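Local coordinates for protein translation elongation factor 1A (PDB 3WND), which probably serves as a translation elongation factor of the SelB/EF-Tu/aIF2 gamma kind, binding cysteinyl-tRNA(Cys) in its GTP-bound form, at residues H303-G307 against L308-P312; N155-K158 against S159-N162; N175-A178 against E179-E182; H128-D131 against E132-K136. All blocks are in the same frame, centred on the assembly; numbering follows the deposited sequence.

In the fold
Along the chain come contact 4, contact 2, contact 3 and contact 1. The first three belong to the nucleotide-binding domain around the mixed sheet: contact 4 is on helix 127-140, contact 2 is the loop after strand 150-153, and contact 3 is on helix 167-187, which leads towards strand 194-203. Contacts 2 and 4 do not touch, with centres about 20 Å and nearest atoms about 9 Å apart, and only contact 2 holds a residue of the GDP site, Thr156; no GDP is bound here. Contact 1 is a hairpin in the last antiparallel sheet, its centre about 28 Å from that of contact 3; its side chains reach helix 74-83, so this sheet packs on that domain.

Contact 1 (H303-G307 against L308-P312); sequences HLFVG and LQSEP. With CIT (citric acid), chain B.
Val306 O is gripped twice by Gln309 at the closed end of a beta hairpin, strands 301-306 and 309-320. The backbone N of Gln309 donates to Val306 O at 2.9 Å, and its side-chain NE2 adds a weak but nearly straight bond to the same Val306 O at 3.3 Å. With CG beside its own backbone N (chi1 -64°), the extended Gln309 chain lies alongside Val306, pointing the same way, and its NE2 also bonds to Ala345 O. The four residues Val306 to Gln309 form a type II' turn, whose first corner, Gly307, has a positive phi of 56°. Beyond it, hydrogen-bonded and non-hydrogen-bonded pairs alternate, and the shortest rung is Leu304 N to Glu311 O, 2.7 Å and almost straight at 171°.

His303, Phe305, Ser310 and Pro312 share one face of the sheet. Ser310 CB rests obliquely against the Phe305 ring, 3.5 Å from CE1, while the His303 ring lays one face over the Glu311 carbonyl carbon. His303 NE2 donates, in a bent bond, to O6 of a citrate, probably from the crystallisation liquor, at 3.2 Å; the citrate also bonds to Leu74 N and Lys75 N, so it spans the hairpin and helix 74-83. Near the turn, a water donates to Gly307 O (2.9 Å) and to Gln309 O (2.6 Å), tying the turn to the start of the second strand.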
loop_
_atom_site.group_PDB
_atom_site.type_symbol
_atom_site.label_atom_id
_atom_site.label_comp_id
_atom_site.label_asym_id
_atom_site.label_seq_id
_atom_site.Cartn_x
_atom_site.Cartn_y
_atom_site.Cartn_z
ATOM N N HIS A 303 -4.470 2.256 -16.889
ATOM C CA HIS A 303 -4.993 1.463 -15.812
ATOM C C HIS A 303 -5.066 2.354 -14.621
ATOM O O HIS A 303 -4.134 3.135 -14.347
ATOM C CB HIS A 303 -4.080 0.274 -15.500
ATOM C CG HIS A 303 -4.825 -0.943 -15.152
ATOM N ND1 HIS A 303 -5.560 -1.681 -16.074
ATOM C CD2 HIS A 303 -4.897 -1.638 -13.918
ATOM C CE1 HIS A 303 -6.146 -2.701 -15.419
ATOM N NE2 HIS A 303 -5.680 -2.720 -14.121
ATOM N N LEU A 304 -6.201 2.320 -13.915
ATOM C CA LEU A 304 -6.418 3.230 -12.801
ATOM C C LEU A 304 -6.398 2.458 -11.473
ATOM O O LEU A 304 -7.019 1.371 -11.330
ATOM C CB LEU A 304 -7.789 3.936 -12.975
ATOM C CG LEU A 304 -8.295 4.896 -11.882
ATOM C CD1 LEU A 304 -9.226 5.929 -12.492
ATOM C CD2 LEU A 304 -9.029 4.104 -10.770
ATOM N N PHE A 305 -5.670 2.996 -10.521
ATOM C CA PHE A 305 -5.673 2.454 -9.144
ATOM C C PHE A 305 -6.145 3.527 -8.173
ATOM O O PHE A 305 -5.691 4.657 -8.195
ATOM C CB PHE A 305 -4.201 2.186 -8.754
ATOM C CG PHE A 305 -3.548 1.130 -9.592
ATOM C CD1 PHE A 305 -3.512 -0.183 -9.182
ATOM C CD2 PHE A 305 -3.057 1.464 -10.858
ATOM C CE1 PHE A 305 -2.968 -1.172 -10.046
ATOM C CE2 PHE A 305 -2.474 0.491 -11.689
ATOM C CZ PHE A 305 -2.444 -0.800 -11.310
ATOM N N VAL A 306 -7.124 3.169 -7.323
ATOM C CA VAL A 306 -7.556 4.065 -6.266
ATOM C C VAL A 306 -7.911 3.158 -5.118
ATOM O O VAL A 306 -8.586 2.146 -5.289
ATOM C CB VAL A 306 -8.686 5.040 -6.685
ATOM C CG1 VAL A 306 -9.968 4.272 -7.001
ATOM C CG2 VAL A 306 -8.924 6.130 -5.604
ATOM N N GLY A 307 -7.426 3.504 -3.911
ATOM C CA GLY A 307 -7.597 2.585 -2.789
ATOM C C GLY A 307 -6.991 1.217 -3.154
ATOM O O GLY A 307 -5.827 1.148 -3.623
ATOM N N LEU A 308 -7.790 0.139 -2.971
ATOM C CA LEU A 308 -7.306 -1.198 -3.319
ATOM C C LEU A 308 -8.018 -1.704 -4.581
ATOM O O LEU A 308 -8.139 -2.929 -4.807
ATOM C CB LEU A 308 -7.489 -2.156 -2.127
ATOM C CG LEU A 308 -6.939 -1.621 -0.800
ATOM C CD1 LEU A 308 -7.131 -2.740 0.201
ATOM C CD2 LEU A 308 -5.441 -1.236 -0.861
ATOM N N GLN A 309 -8.483 -0.743 -5.379
ATOM C CA GLN A 309 -9.175 -1.078 -6.674
ATOM C C GLN A 309 -8.202 -0.818 -7.848
ATOM O O GLN A 309 -7.307 0.051 -7.789
ATOM C CB GLN A 309 -10.428 -0.241 -6.795
ATOM C CG GLN A 309 -11.451 -0.546 -5.744
ATOM C CD GLN A 309 -12.428 0.647 -5.524
ATOM O OE1 GLN A 309 -13.660 0.497 -5.640
ATOM N NE2 GLN A 309 -11.884 1.814 -5.149
ATOM N N SER A 310 -8.389 -1.571 -8.945
ATOM C CA SER A 310 -7.549 -1.373 -10.106
ATOM C C SER A 310 -8.299 -1.798 -11.334
ATOM O O SER A 310 -8.597 -3.008 -11.466
ATOM C CB SER A 310 -6.262 -2.207 -10.005
ATOM O OG SER A 310 -6.538 -3.589 -9.731
ATOM N N GLU A 311 -8.552 -0.868 -12.270
ATOM C CA GLU A 311 -9.361 -1.221 -13.459
ATOM C C GLU A 311 -8.856 -0.456 -14.664
ATOM O O GLU A 311 -8.340 0.698 -14.503
ATOM C CB GLU A 311 -10.773 -0.796 -13.147
ATOM C CG GLU A 311 -11.420 -1.565 -11.946
ATOM C CD GLU A 311 -11.458 -3.121 -12.044
ATOM O OE1 GLU A 311 -11.307 -3.694 -13.144
ATOM O OE2 GLU A 311 -11.668 -3.850 -11.002
ATOM N N PRO A 312 -9.037 -1.006 -15.889
ATOM C CA PRO A 312 -8.787 -0.259 -17.139
ATOM C C PRO A 312 -9.713 0.971 -17.328
ATOM O O PRO A 312 -10.916 0.936 -16.994
ATOM C CB PRO A 312 -9.041 -1.315 -18.263
ATOM C CG PRO A 312 -9.841 -2.375 -17.679
ATOM C CD PRO A 312 -9.696 -2.303 -16.152
HETATM C C1 CIT B . -1.921 -5.168 -12.993
HETATM O O1 CIT B . -2.183 -4.818 -11.830
HETATM O O2 CIT B . -0.757 -5.264 -13.393
HETATM C C2 CIT B . -3.086 -5.342 -13.945
HETATM C C3 CIT B . -3.988 -6.580 -13.788
HETATM O O7 CIT B . -3.458 -7.776 -13.171
HETATM C C4 CIT B . -5.415 -6.437 -14.406
HETATM C C5 CIT B . -5.089 -6.930 -15.766
HETATM O O3 CIT B . -4.346 -7.953 -15.854
HETATM O O4 CIT B . -5.540 -6.292 -16.738
HETATM C C6 CIT B . -4.582 -6.241 -12.446
HETATM O O5 CIT B . -5.098 -7.181 -11.712
HETATM O O6 CIT B . -4.632 -5.012 -12.213
HETATM O O HOH W 1 -5.252 -0.046 -6.179
#

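Contact 2 (N155-K158 against S159-N162); sequences NTNK and SAKN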
loop_
_atom_site.group_PDB
_atom_site.type_symbol
_atom_site.label_atom_id
_atom_site.label_comp_id
_atom_site.label_asym_id
_atom_site.label_seq_id
_atom_site.Cartn_x
_atom_site.Cartn_y
_atom_site.Cartn_z
ATOM N N ASN A 155 21.567 -9.091 5.531
ATOM C CA ASN A 155 21.260 -10.313 4.817
ATOM C C ASN A 155 20.394 -11.156 5.801
ATOM O O ASN A 155 20.288 -10.813 6.980
ATOM C CB ASN A 155 22.594 -11.103 4.435
ATOM C CG ASN A 155 23.375 -11.580 5.674
ATOM O OD1 ASN A 155 22.898 -12.492 6.403
ATOM N ND2 ASN A 155 24.578 -10.998 5.938
ATOM N N THR A 156 19.789 -12.156 5.248
ATOM C CA THR A 156 18.991 -13.110 5.996
ATOM C C THR A 156 19.587 -14.520 5.763
ATOM O O THR A 156 18.835 -15.527 5.580
ATOM C CB THR A 156 17.504 -13.043 5.662
ATOM O OG1 THR A 156 17.386 -13.210 4.256
ATOM C CG2 THR A 156 16.905 -11.695 6.161
ATOM N N ASN A 157 20.925 -14.601 5.796
ATOM C CA ASN A 157 21.653 -15.869 5.594
ATOM C C ASN A 157 22.345 -16.341 6.825
ATOM O O ASN A 157 23.327 -15.770 7.222
ATOM C CB ASN A 157 22.629 -15.641 4.467
ATOM C CG ASN A 157 23.419 -16.892 4.121
ATOM O OD1 ASN A 157 23.237 -17.960 4.723
ATOM N ND2 ASN A 157 24.344 -16.741 3.213
ATOM N N LYS A 158 21.763 -17.352 7.526
ATOM C CA LYS A 158 22.259 -17.683 8.868
ATOM C C LYS A 158 23.684 -18.304 8.751
ATOM O O LYS A 158 24.346 -18.452 9.769
ATOM C CB LYS A 158 21.313 -18.687 9.522
ATOM C CG LYS A 158 21.266 -19.975 8.763
ATOM C CD LYS A 158 20.663 -21.063 9.662
ATOM C CE LYS A 158 20.127 -22.246 8.870
ATOM N NZ LYS A 158 19.221 -23.033 9.769
ATOM N N SER A 159 24.106 -18.684 7.534
ATOM C CA SER A 159 25.396 -19.321 7.264
ATOM C C SER A 159 26.477 -18.352 6.769
ATOM O O SER A 159 27.647 -18.746 6.604
ATOM C CB SER A 159 25.220 -20.372 6.175
ATOM O OG SER A 159 24.267 -21.320 6.631
ATOM N N ALA A 160 26.101 -17.082 6.544
ATOM C CA ALA A 160 27.081 -16.118 6.070
ATOM C C ALA A 160 28.135 -15.838 7.159
ATOM O O ALA A 160 27.915 -16.070 8.345
ATOM C CB ALA A 160 26.377 -14.790 5.761
ATOM N N LYS A 161 29.236 -15.214 6.730
ATOM C CA LYS A 161 30.315 -14.759 7.673
ATOM C C LYS A 161 29.730 -13.820 8.728
ATOM O O LYS A 161 30.044 -13.900 9.921
ATOM C CB LYS A 161 31.468 -14.072 6.916
ATOM C CG LYS A 161 32.506 -13.427 7.836
ATOM C CD LYS A 161 33.538 -12.695 6.995
ATOM C CE LYS A 161 34.687 -12.138 7.866
ATOM N NZ LYS A 161 35.869 -11.561 7.217
ATOM N N ASN A 162 28.763 -13.017 8.288
ATOM C CA ASN A 162 28.094 -12.090 9.210
ATOM C C ASN A 162 26.601 -12.344 9.135
ATOM O O ASN A 162 25.861 -11.647 8.398
ATOM C CB ASN A 162 28.427 -10.690 8.743
ATOM C CG ASN A 162 29.902 -10.314 9.046
ATOM O OD1 ASN A 162 30.447 -10.692 10.115
ATOM N ND2 ASN A 162 30.567 -9.638 8.090
#
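One amide, that of Asn155, clasps both limbs of this irregular loop. Its ND2 reaches across to Asn162 O at 2.8 Å in an almost straight bond (169°), with the acceptor close to the plane of the amide, while its OD1 accepts from Asn157 N at 3.0 Å and so closes an Asx turn. CG sits between the backbone N and the carbonyl carbon (chi1 64°), which turns the amide inward to serve both sides. OD1 also takes Phe164 N and ND2 also meets Ser122 OG, so the buried amide is held by four groups.

The chain then reverses through a type I turn from Asn157 to Ala160, closed by Ala160 N donating to Asn157 O at 3.1 Å. The side chain of Asn157 bends back over this turn: OD1 receives Ser159 N at 3.0 Å, with the donor well above the plane of the amide, and ND2 bonds to Asp123 OD2. Ala160 CB, 3.8 Å from Asn157 ND2, packs beside that amide.

Asp123 and Thr156 both bind GDP in this protein, although none is bound here; their places are consistent with the guanine-recognition elements G4 and G5 of GTPases. The Asn157 bond could steady a nucleotide-contacting carboxylate from the second shell. The loop lies at the surface between strand 150-153 and helix 167-187, with Thr156 directed onto Ser36 and Leu37 of helix 34-39.

Contact 3 (N175-A178 against E179-E182); sequences NEVA and EKIE
The backbone of helix 167-187 runs through Asn175-Glu182 with sound bonds from Ile181 N to Val177 O (3.0 Å) and from Glu182 N to Ala178 O (2.9 Å), preceded by a less regular step. At that step Glu179 N is shared: it donates to Glu176 O at 3.1 Å from far above the carbonyl plane and only weakly to Asn175 O, while the bond from Lys180 N to Glu176 O is stretched to 3.5 Å.

Val177 and Ile181, one turn apart, cross obliquely on the buried side, CG1 of Val177 meeting CD1 of Ile181 at 3.7 Å. A chi1 of -68° sets Ile181 CG1 beside the backbone N, near Val177 O, and the extended chi2 carries CD1 on to Val177. Both side chains also rest on Ile86 of strand 86-91 and on His114. Glu182 folds its aliphatic part over the preceding turn, CG lying 3.3 Å from Ala178 O, before its OE2 reaches Arg60 NE in a salt bridge and accepts from Met21 N.

Two kinds of chemistry therefore divide the turn: the aliphatic pair fastens the helix to the central sheet, and Asn175 OD1 and the Glu182 carboxylate both hold the guanidinium group of Arg60.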
loop_
_atom_site.group_PDB
_atom_site.type_symbol
_atom_site.label_atom_id
_atom_site.label_comp_id
_atom_site.label_asym_id
_atom_site.label_seq_id
_atom_site.Cartn_x
_atom_site.Cartn_y
_atom_site.Cartn_z
ATOM N N ASN A 175 10.762 0.126 13.961
ATOM C CA ASN A 175 10.038 0.546 15.185
ATOM C C ASN A 175 10.090 2.074 15.416
ATOM O O ASN A 175 9.103 2.627 15.907
ATOM C CB ASN A 175 10.616 -0.198 16.418
ATOM C CG ASN A 175 9.957 -1.606 16.560
ATOM O OD1 ASN A 175 8.759 -1.737 16.962
ATOM N ND2 ASN A 175 10.703 -2.651 16.265
ATOM N N GLU A 176 11.235 2.730 15.148
ATOM C CA GLU A 176 11.311 4.188 15.245
ATOM C C GLU A 176 10.276 4.846 14.316
ATOM O O GLU A 176 9.544 5.775 14.755
ATOM C CB GLU A 176 12.716 4.750 14.930
ATOM C CG GLU A 176 13.730 4.436 15.969
ATOM C CD GLU A 176 15.136 4.852 15.477
ATOM O OE1 GLU A 176 15.275 5.311 14.275
ATOM O OE2 GLU A 176 16.092 4.698 16.280
ATOM N N VAL A 177 10.219 4.420 13.063
ATOM C CA VAL A 177 9.282 5.009 12.097
ATOM C C VAL A 177 7.876 4.678 12.561
ATOM O O VAL A 177 6.930 5.530 12.479
ATOM C CB VAL A 177 9.554 4.507 10.629
ATOM C CG1 VAL A 177 8.560 5.097 9.686
ATOM C CG2 VAL A 177 10.951 4.924 10.096
ATOM N N ALA A 178 7.678 3.438 13.037
ATOM C CA ALA A 178 6.349 3.079 13.502
ATOM C C ALA A 178 5.830 4.024 14.593
ATOM O O ALA A 178 4.614 4.285 14.651
ATOM C CB ALA A 178 6.282 1.654 13.964
ATOM N N GLU A 179 6.722 4.567 15.423
ATOM C CA GLU A 179 6.268 5.360 16.582
ATOM C C GLU A 179 5.712 6.661 16.012
ATOM O O GLU A 179 4.708 7.177 16.486
ATOM C CB GLU A 179 7.466 5.593 17.551
ATOM C CG GLU A 179 7.170 6.361 18.852
ATOM C CD GLU A 179 8.205 5.965 19.929
ATOM O OE1 GLU A 179 9.391 6.001 19.599
ATOM O OE2 GLU A 179 7.852 5.630 21.073
ATOM N N LYS A 180 6.347 7.178 14.955
ATOM C CA LYS A 180 5.937 8.440 14.324
ATOM C C LYS A 180 4.613 8.229 13.645
ATOM O O LYS A 180 3.690 9.050 13.781
ATOM C CB LYS A 180 6.987 8.935 13.321
ATOM C CG LYS A 180 8.290 9.377 13.957
ATOM C CD LYS A 180 9.592 9.216 13.149
ATOM C CE LYS A 180 9.742 10.025 11.836
ATOM N NZ LYS A 180 10.638 9.332 10.808
ATOM N N ILE A 181 4.452 7.079 13.000
ATOM C CA ILE A 181 3.190 6.783 12.318
ATOM C C ILE A 181 2.034 6.559 13.297
ATOM O O ILE A 181 0.913 6.933 13.018
ATOM C CB ILE A 181 3.342 5.563 11.395
ATOM C CG1 ILE A 181 4.273 5.965 10.222
ATOM C CG2 ILE A 181 2.010 5.002 10.982
ATOM C CD1 ILE A 181 4.839 4.742 9.601
ATOM N N GLU A 182 2.332 6.024 14.466
ATOM C CA GLU A 182 1.288 5.844 15.455
ATOM C C GLU A 182 0.696 7.259 15.844
ATOM O O GLU A 182 -0.519 7.369 16.000
ATOM C CB GLU A 182 1.786 5.101 16.700
ATOM C CG GLU A 182 1.853 3.586 16.398
ATOM C CD GLU A 182 2.856 2.880 17.329
ATOM O OE1 GLU A 182 3.474 3.543 18.257
ATOM O OE2 GLU A 182 3.029 1.650 17.099
#

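Contact 4 (H128-D131 against E132-K136); sequences HAID and ELKAK
Glu132 N comes to the flat peptide group of His128 from above the carbonyl plane, 36° out of it and 3.2 Å from His128 O, whereas Lys134 N meets Ile130 O nearly along the C=O axis at 2.8 Å with an almost straight N-H (170°). Both bonds lie in helix 127-140, the crossover helix of a beta-alpha-beta unit between strands 115-119 and 150-153. The bonds from Leu133 N to Ala129 O and from Ala135 N to Asp131 O are intermediate, each donor somewhat tilted from the plane, and together the four make a regular alpha-helical run.

The same carbonyls also carry aliphatic contacts. Glu132 CG lies 3.5 Å from His128 O, and Lys134 CG is 3.4 Å from Ile130 O. Ile130 and Lys134 point the same way side by side: CG2 of Ile130, anti to its backbone N, touches CE of the extended lysine at 4.0 Å. Both also reach the sheet, Ile130 at Leu119 and Ser153, Lys134 at Leu119 and Cys151, so the lysine's methylene chain extends the apolar layer begun by the isoleucine. Leu133 adds to this layer, resting on Leu119 and Leu96.

On the more polar flank the charges are near but do not join: Asp131 OD1 and Lys134 NZ are 4.8 Å apart, an attraction that is probably modest. One turn on from Asp131, Ala135 sets its CB 3.6 Å from Asp131 O.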
loop_
_atom_site.group_PDB
_atom_site.type_symbol
_atom_site.label_atom_id
_atom_site.label_comp_id
_atom_site.label_asym_id
_atom_site.label_seq_id
_atom_site.Cartn_x
_atom_site.Cartn_y
_atom_site.Cartn_z
ATOM N N HIS A 128 33.064 -1.716 0.481
ATOM C CA HIS A 128 33.334 -0.627 -0.401
ATOM C C HIS A 128 32.337 -0.566 -1.537
ATOM O O HIS A 128 32.060 0.522 -2.003
ATOM C CB HIS A 128 34.784 -0.614 -0.928
ATOM C CG HIS A 128 35.778 -0.249 0.124
ATOM N ND1 HIS A 128 37.047 -0.757 0.118
ATOM C CD2 HIS A 128 35.644 0.531 1.288
ATOM C CE1 HIS A 128 37.702 -0.317 1.245
ATOM N NE2 HIS A 128 36.850 0.479 1.951
ATOM N N ALA A 129 31.827 -1.750 -1.989
ATOM C CA ALA A 129 30.744 -1.759 -2.980
ATOM C C ALA A 129 29.424 -1.199 -2.382
ATOM O O ALA A 129 28.641 -0.500 -3.070
ATOM C CB ALA A 129 30.553 -3.161 -3.513
ATOM N N ILE A 130 29.158 -1.547 -1.135
ATOM C CA ILE A 130 27.926 -1.096 -0.477
ATOM C C ILE A 130 27.997 0.408 -0.316
ATOM O O ILE A 130 26.993 1.096 -0.543
ATOM C CB ILE A 130 27.782 -1.772 0.941
ATOM C CG1 ILE A 130 27.560 -3.285 0.780
ATOM C CG2 ILE A 130 26.663 -1.157 1.775
ATOM C CD1 ILE A 130 27.873 -4.111 2.040
ATOM N N ASP A 131 29.203 0.934 0.058
ATOM C CA ASP A 131 29.300 2.392 0.165
ATOM C C ASP A 131 29.074 3.081 -1.195
ATOM O O ASP A 131 28.372 4.116 -1.274
ATOM C CB ASP A 131 30.594 2.848 0.865
ATOM C CG ASP A 131 30.651 2.305 2.257
ATOM O OD1 ASP A 131 29.547 1.950 2.777
ATOM O OD2 ASP A 131 31.759 2.130 2.795
ATOM N N GLU A 132 29.558 2.449 -2.283
ATOM C CA GLU A 132 29.327 3.009 -3.606
ATOM C C GLU A 132 27.866 2.950 -4.006
ATOM O O GLU A 132 27.331 3.902 -4.628
ATOM C CB GLU A 132 30.190 2.357 -4.694
ATOM C CG GLU A 132 31.632 2.830 -4.637
ATOM C CD GLU A 132 32.585 2.117 -5.639
ATOM O OE1 GLU A 132 32.080 1.449 -6.623
ATOM O OE2 GLU A 132 33.869 2.249 -5.475
ATOM N N LEU A 133 27.175 1.874 -3.663
ATOM C CA LEU A 133 25.744 1.793 -3.969
ATOM C C LEU A 133 24.975 2.792 -3.070
ATOM O O LEU A 133 24.034 3.422 -3.568
ATOM C CB LEU A 133 25.239 0.338 -3.737
ATOM C CG LEU A 133 23.776 0.008 -3.969
ATOM C CD1 LEU A 133 23.324 0.420 -5.356
ATOM C CD2 LEU A 133 23.484 -1.470 -3.656
ATOM N N LYS A 134 25.318 2.930 -1.758
ATOM C CA LYS A 134 24.646 3.992 -0.930
ATOM C C LYS A 134 24.807 5.378 -1.533
ATOM O O LYS A 134 23.828 6.122 -1.604
ATOM C CB LYS A 134 25.155 4.050 0.509
ATOM C CG LYS A 134 24.760 2.812 1.287
ATOM C CD LYS A 134 25.162 2.857 2.680
ATOM C CE LYS A 134 24.605 1.745 3.531
ATOM N NZ LYS A 134 25.210 1.864 4.925
ATOM N N ALA A 135 26.020 5.694 -2.017
ATOM C CA ALA A 135 26.273 6.997 -2.660
ATOM C C ALA A 135 25.399 7.190 -3.878
ATOM O O ALA A 135 24.788 8.277 -4.159
ATOM C CB ALA A 135 27.762 7.131 -3.090
ATOM N N LYS A 136 25.373 6.170 -4.674
ATOM C CA LYS A 136 24.553 6.195 -5.857
ATOM C C LYS A 136 23.106 6.515 -5.456
ATOM O O LYS A 136 22.491 7.446 -6.033
ATOM C CB LYS A 136 24.638 4.899 -6.623
ATOM C CG LYS A 136 25.969 4.699 -7.396
ATOM C CD LYS A 136 25.708 3.716 -8.533
ATOM C CE LYS A 136 26.839 2.701 -8.644
ATOM N NZ LYS A 136 27.829 2.965 -9.693
#